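PDB 4ZQU: CdiI toxin from Salmonella enterica subsp. enterica serovar Rubislaw str. ATCC 10717, which acts as the immunity protein of a contact-dependent growth inhibition system, binding and neutralising its cognate CdiA-CT toxin. Local coordinates for residues T23-G26 with L32-L35; I131-H136 with G143-K148. One frame throughout, in Å; residues are numbered along the deposited sequence.

Interaction 1: residues T23-G26 with L32-L35; sequences TYSG and LDPL
Backbone bonding joins Thr-23 to Asp-33: the Asp-33 N-H reaches Thr-23 O at 3.1 Å on a nearly straight line (168°). A water donates both to this oxygen and to Asp-33 O, bridging the two segments beside the direct bond. Tyr-24 and Leu-32 form an antiparallel non-hydrogen-bonded pair in the hairpin of strands 19-26 and 30-41.

The side-chain bond runs from Ser-25 to Asp-33. Ser-25 OG donates to Asp-33 OD2 at 2.6 Å, on the anti side and 31° out of the carboxylate plane. With Asp-33 CG anti to its own N (chi1 -168°), the carboxylate extends to meet the serine; its other oxygen, OD1, accepts from Leu-35 N at 2.9 Å in an Asx turn and forms a salt bridge with Arg-62.

On the face shared by Tyr-24 and Leu-32, the backbone nitrogen of Leu-32 lies 3.3 Å above the centre of the Tyr-24 ring; the apolar touch is Tyr-24 CE1 on Leu-32 CB at 3.8 Å.

Ser-25 OG also bonds to Arg-62 N, so serine, aspartate and Arg-62 share one buried polar network; the nearby arginine probably stabilises a charged Asp-33.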
ATOM      1  N   THR B  23       6.437   7.638  12.064  1.00 30.39           N
ATOM      2  CA  THR B  23       6.349   8.603  10.979  1.00 27.61           C
ATOM      3  C   THR B  23       6.350   7.899   9.625  1.00 26.19           C
ATOM      4  O   THR B  23       7.216   7.071   9.347  1.00 27.59           O
ATOM      5  CB  THR B  23       7.519   9.603  11.023  1.00 27.60           C
ATOM      6  OG1 THR B  23       7.426  10.404  12.205  1.00 28.74           O
ATOM      7  CG2 THR B  23       7.495  10.504   9.805  1.00 26.40           C
ATOM      8  N   TYR B  24       5.362   8.218   8.794  1.00 24.94           N
ATOM      9  CA  TYR B  24       5.346   7.775   7.405  1.00 24.23           C
ATOM     10  C   TYR B  24       5.568   8.971   6.497  1.00 25.22           C
ATOM     11  O   TYR B  24       5.212  10.095   6.843  1.00 21.05           O
ATOM     12  CB  TYR B  24       4.025   7.093   7.047  1.00 23.47           C
ATOM     13  CG  TYR B  24       3.988   5.611   7.323  1.00 24.35           C
ATOM     14  CD1 TYR B  24       4.755   5.050   8.332  1.00 26.35           C
ATOM     15  CD2 TYR B  24       3.184   4.769   6.566  1.00 24.68           C
ATOM     16  CE1 TYR B  24       4.720   3.691   8.580  1.00 27.10           C
ATOM     17  CE2 TYR B  24       3.147   3.413   6.801  1.00 24.70           C
ATOM     18  CZ  TYR B  24       3.913   2.878   7.811  1.00 26.35           C
ATOM     19  OH  TYR B  24       3.872   1.526   8.054  1.00 28.27           O
ATOM     20  N   SER B  25       6.153   8.727   5.332  1.00 25.67           N
ATOM     21  CA  SER B  25       6.441   9.804   4.400  1.00 24.55           C
ATOM     22  C   SER B  25       6.119   9.386   2.979  1.00 23.20           C
ATOM     23  O   SER B  25       6.119   8.200   2.659  1.00 24.15           O
ATOM     24  CB  SER B  25       7.907  10.225   4.503  1.00 26.22           C
ATOM     25  OG  SER B  25       8.208  10.708   5.799  1.00 28.04           O
ATOM     26  N   GLY B  26       5.842  10.362   2.124  1.00 23.01           N
ATOM     27  CA  GLY B  26       5.592  10.068   0.730  1.00 23.27           C
ATOM     28  C   GLY B  26       4.979  11.204  -0.057  1.00 24.79           C
ATOM     29  O   GLY B  26       5.314  12.371   0.132  1.00 28.22           O
ATOM     30  N   LEU B  32       6.924   3.766   5.988  1.00 27.22           N
ATOM     31  CA  LEU B  32       7.844   3.899   7.112  1.00 26.50           C
ATOM     32  C   LEU B  32       9.095   4.681   6.735  1.00 26.06           C
ATOM     33  O   LEU B  32       9.870   4.261   5.873  1.00 29.15           O
ATOM     34  CB  LEU B  32       8.228   2.517   7.643  1.00 25.62           C
ATOM     35  CG  LEU B  32       9.110   2.480   8.891  1.00 25.32           C
ATOM     36  CD1 LEU B  32       8.382   3.107  10.069  1.00 27.48           C
ATOM     37  CD2 LEU B  32       9.527   1.052   9.204  1.00 24.82           C
ATOM     38  N   ASP B  33       9.268   5.830   7.378  1.00 23.77           N
ATOM     39  CA  ASP B  33      10.400   6.711   7.120  1.00 26.00           C
ATOM     40  C   ASP B  33      11.544   6.415   8.088  1.00 28.81           C
ATOM     41  O   ASP B  33      11.410   6.630   9.291  1.00 30.32           O
ATOM     42  CB  ASP B  33       9.958   8.173   7.245  1.00 27.53           C
ATOM     43  CG  ASP B  33      10.992   9.155   6.726  1.00 28.79           C
ATOM     44  OD1 ASP B  33      12.146   8.757   6.478  1.00 28.95           O
ATOM     45  OD2 ASP B  33      10.644  10.344   6.577  1.00 32.27           O
ATOM     46  N   PRO B  34      12.682   5.926   7.565  1.00 30.40           N
ATOM     47  CA  PRO B  34      13.851   5.644   8.407  1.00 30.55           C
ATOM     48  C   PRO B  34      14.428   6.900   9.059  1.00 31.23           C
ATOM     49  O   PRO B  34      15.213   6.794   9.996  1.00 31.08           O
ATOM     50  CB  PRO B  34      14.854   5.032   7.422  1.00 29.66           C
ATOM     51  CG  PRO B  34      14.421   5.518   6.082  1.00 29.45           C
ATOM     52  CD  PRO B  34      12.928   5.582   6.154  1.00 29.08           C
ATOM     53  N   LEU B  35      14.040   8.071   8.565  1.00 31.92           N
ATOM     54  CA  LEU B  35      14.490   9.332   9.142  1.00 30.52           C
ATOM     55  C   LEU B  35      13.425   9.912  10.065  1.00 31.82           C
ATOM     56  O   LEU B  35      13.649  10.925  10.731  1.00 34.22           O
ATOM     57  CB  LEU B  35      14.834  10.330   8.040  1.00 26.81           C
ATOM     58  CG  LEU B  35      15.770   9.812   6.949  1.00 26.15           C
ATOM     59  CD1 LEU B  35      16.072  10.917   5.954  1.00 26.97           C
ATOM     60  CD2 LEU B  35      17.053   9.255   7.550  1.00 25.82           C
TER
HETATM   61  O   HOH W   1       9.526   6.607  11.176  1.00 24.17           O

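Interaction 2: residues I131-H136 with G143-K148; sequences ISPTRH and GGTGLK
Arg-135 lies against Gly-143 through its backbone and against 144-146 through its side chain. Its N-H donates to Gly-143 O at 2.8 Å, approaching from above the carbonyl plane, 40° out of it; the return bond, Gly-143 N to Arg-135 O, is weak at 3.0 Å. The side chain leaves with CG anti to the backbone N (chi1 174°), then bends at chi3 (38°), which carries the guanidinium across segment 144-146. Thr-145 O lies 2.9 Å above one guanidinium face, offset toward its rim, while Arg-135 CB packs 3.2 Å from Gly-144 O.

Arg-135 and Gly-143 are an antiparallel hydrogen-bonded pair where strands 129-138 and 141-143 form a beta hairpin. Gly-143 is also paired, in an antiparallel ladder, with a strand of the CdiA-CT toxin chain: this is beta-augmentation, in which the immunity protein's sheet runs on across the interface.

Thr-145 turns its methyl to segment 131-136. CG2 lies 3.4 Å from Pro-133 O and 4.0 Å from Pro-133 CG, the two side chains crossing at a slant. Its hydroxyl bonds instead to Asp-151 and accepts a weak bond from Leu-147 N. The peptide between Thr-145 and Gly-146 is cis, and its O and N both lie over that same guanidinium face. Gly-143 O also lies 3.2 Å from Thr-134 CA. Lys-70 of the toxin chain donates to Pro-133 O, and Glu-69 of that chain packs on Thr-145.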
ATOM      1  N   ILE B 131      -7.956   9.983  10.173  1.00 34.82           N
ATOM      2  CA  ILE B 131      -7.533   8.764  10.849  1.00 34.19           C
ATOM      3  C   ILE B 131      -8.369   7.596  10.334  1.00 35.52           C
ATOM      4  O   ILE B 131      -9.587   7.555  10.532  1.00 38.07           O
ATOM      5  CB  ILE B 131      -7.664   8.886  12.381  1.00 32.89           C
ATOM      6  CG1 ILE B 131      -7.073  10.217  12.858  1.00 29.79           C
ATOM      7  CG2 ILE B 131      -6.981   7.715  13.068  1.00 32.71           C
ATOM      8  CD1 ILE B 131      -7.125  10.412  14.357  1.00 29.27           C
ATOM      9  N   SER B 132      -7.711   6.654   9.667  1.00 33.40           N
ATOM     10  CA  SER B 132      -8.409   5.597   8.944  1.00 34.26           C
ATOM     11  C   SER B 132      -8.160   4.217   9.543  1.00 34.15           C
ATOM     12  O   SER B 132      -7.023   3.755   9.598  1.00 31.93           O
ATOM     13  CB  SER B 132      -7.994   5.609   7.470  1.00 34.67           C
ATOM     14  OG  SER B 132      -8.728   4.656   6.720  1.00 37.85           O
ATOM     15  N   PRO B 133      -9.233   3.548   9.989  1.00 37.36           N
ATOM     16  CA  PRO B 133      -9.115   2.185  10.514  1.00 39.94           C
ATOM     17  C   PRO B 133      -8.910   1.164   9.393  1.00 42.36           C
ATOM     18  O   PRO B 133      -9.108   1.483   8.220  1.00 41.29           O
ATOM     19  CB  PRO B 133     -10.452   1.971  11.223  1.00 41.29           C
ATOM     20  CG  PRO B 133     -11.408   2.827  10.461  1.00 40.09           C
ATOM     21  CD  PRO B 133     -10.625   4.033  10.014  1.00 38.14           C
ATOM     22  N   THR B 134      -8.507  -0.050   9.757  1.00 44.93           N
ATOM     23  CA  THR B 134      -8.271  -1.103   8.775  1.00 44.08           C
ATOM     24  C   THR B 134      -8.920  -2.416   9.188  1.00 47.31           C
ATOM     25  O   THR B 134      -9.370  -2.571  10.324  1.00 48.42           O
ATOM     26  CB  THR B 134      -6.764  -1.364   8.561  1.00 40.03           C
ATOM     27  OG1 THR B 134      -6.163  -1.761   9.801  1.00 38.85           O
ATOM     28  CG2 THR B 134      -6.068  -0.120   8.039  1.00 37.51           C
ATOM     29  N   ARG B 135      -8.969  -3.361   8.255  1.00 50.41           N
ATOM     30  CA  ARG B 135      -9.330  -4.734   8.580  1.00 53.18           C
ATOM     31  C   ARG B 135      -8.074  -5.592   8.519  1.00 52.17           C
ATOM     32  O   ARG B 135      -7.434  -5.698   7.473  1.00 50.95           O
ATOM     33  CB  ARG B 135     -10.397  -5.277   7.625  1.00 56.59           C
ATOM     34  CG  ARG B 135     -10.706  -6.757   7.838  1.00 62.26           C
ATOM     35  CD  ARG B 135     -12.042  -7.163   7.236  1.00 68.91           C
ATOM     36  NE  ARG B 135     -12.308  -6.505   5.960  1.00 71.03           N
ATOM     37  CZ  ARG B 135     -13.522  -6.216   5.509  1.00 74.32           C
ATOM     38  NH1 ARG B 135     -14.589  -6.516   6.238  1.00 77.42           N
ATOM     39  NH2 ARG B 135     -13.672  -5.620   4.333  1.00 74.35           N
ATOM     40  N   HIS B 136      -7.716  -6.191   9.649  1.00 52.56           N
ATOM     41  CA  HIS B 136      -6.530  -7.033   9.728  1.00 51.15           C
ATOM     42  C   HIS B 136      -6.703  -8.285   8.873  1.00 52.29           C
ATOM     43  O   HIS B 136      -7.110  -9.335   9.369  1.00 55.20           O
ATOM     44  CB  HIS B 136      -6.244  -7.415  11.181  1.00 51.94           C
ATOM     45  CG  HIS B 136      -4.852  -7.905  11.408  1.00 51.94           C
ATOM     46  ND1 HIS B 136      -4.502  -8.673  12.505  1.00 54.22           N
ATOM     47  CD2 HIS B 136      -3.715  -7.736  10.696  1.00 49.13           C
ATOM     48  CE1 HIS B 136      -3.216  -8.956  12.446  1.00 52.39           C
ATOM     49  NE2 HIS B 136      -2.711  -8.398  11.358  1.00 49.32           N
ATOM     50  N   GLY B 143      -5.999  -3.795   5.578  1.00 37.26           N
ATOM     51  CA  GLY B 143      -6.689  -3.293   4.405  1.00 36.82           C
ATOM     52  C   GLY B 143      -8.045  -2.674   4.673  1.00 39.15           C
ATOM     53  O   GLY B 143      -8.341  -2.269   5.795  1.00 38.96           O
ATOM     54  N   GLY B 144      -8.868  -2.600   3.629  1.00 53.35           N
ATOM     55  CA  GLY B 144     -10.176  -1.972   3.706  1.00 55.50           C
ATOM     56  C   GLY B 144     -11.109  -2.593   4.728  1.00 57.52           C
ATOM     57  O   GLY B 144     -11.188  -3.815   4.857  1.00 60.33           O
ATOM     58  N   THR B 145     -11.837  -1.737   5.438  1.00 56.92           N
ATOM     59  CA  THR B 145     -12.686  -2.153   6.559  1.00 58.54           C
ATOM     60  C   THR B 145     -13.999  -2.947   6.307  1.00 75.73           C
ATOM     61  O   THR B 145     -14.399  -3.704   7.192  1.00 76.55           O
ATOM     62  CB  THR B 145     -13.060  -0.917   7.401  1.00 53.76           C
ATOM     63  OG1 THR B 145     -13.393   0.178   6.536  1.00 54.63           O
ATOM     64  CG2 THR B 145     -11.886  -0.519   8.280  1.00 49.58           C
ATOM     65  N   GLY B 146     -14.696  -2.802   5.174  1.00 77.09           N
ATOM     66  CA  GLY B 146     -14.392  -1.890   4.090  1.00 76.22           C
ATOM     67  C   GLY B 146     -15.623  -1.135   3.638  1.00 79.49           C
ATOM     68  O   GLY B 146     -16.482  -1.671   2.938  1.00 82.01           O
ATOM     69  N   LEU B 147     -15.708   0.122   4.053  1.00 77.72           N
ATOM     70  CA  LEU B 147     -16.814   0.985   3.679  1.00 77.38           C
ATOM     71  C   LEU B 147     -16.266   1.997   2.681  1.00 80.48           C
ATOM     72  O   LEU B 147     -15.145   1.834   2.199  1.00 80.39           O
ATOM     73  CB  LEU B 147     -17.448   1.657   4.909  1.00 72.19           C
ATOM     74  CG  LEU B 147     -17.995   0.767   6.048  1.00 70.30           C
ATOM     75  CD1 LEU B 147     -16.941  -0.077   6.776  1.00 66.18           C
ATOM     76  CD2 LEU B 147     -18.769   1.590   7.060  1.00 69.80           C
ATOM     77  N   LYS B 148     -17.024   3.039   2.362  1.00 84.67           N
ATOM     78  CA  LYS B 148     -16.627   3.874   1.229  1.00 86.94           C
ATOM     79  C   LYS B 148     -16.440   5.380   1.472  1.00 86.68           C
ATOM     80  O   LYS B 148     -17.102   6.177   0.806  1.00 90.51           O
ATOM     81  CB  LYS B 148     -17.641   3.680   0.100  1.00 90.85           C
TER

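Overall arrangement
From the N terminus, strand 8-14 is followed by strand 19-26, and interaction 1 closes the short turn through which that strand passes into 30-41. The chain then runs through helices and a small parallel pair of strands, 64-65 and 79-80, before re-entering the main sheet at 118-124. Interaction 2 comes next, closing the hairpin of 129-138 and 141-143 and the start of the loop toward 153-155. The two contacts stand in series and neither nest nor cross. Strands 8-14 and 118-124 lie between them in one antiparallel sheet. The centres of interactions 1 and 2 are about 21 Å apart, on opposite sides of the chain's centre. The nearest atoms of interactions 1 and 2 are about 10 Å apart. Both have residues meeting the toxin chain.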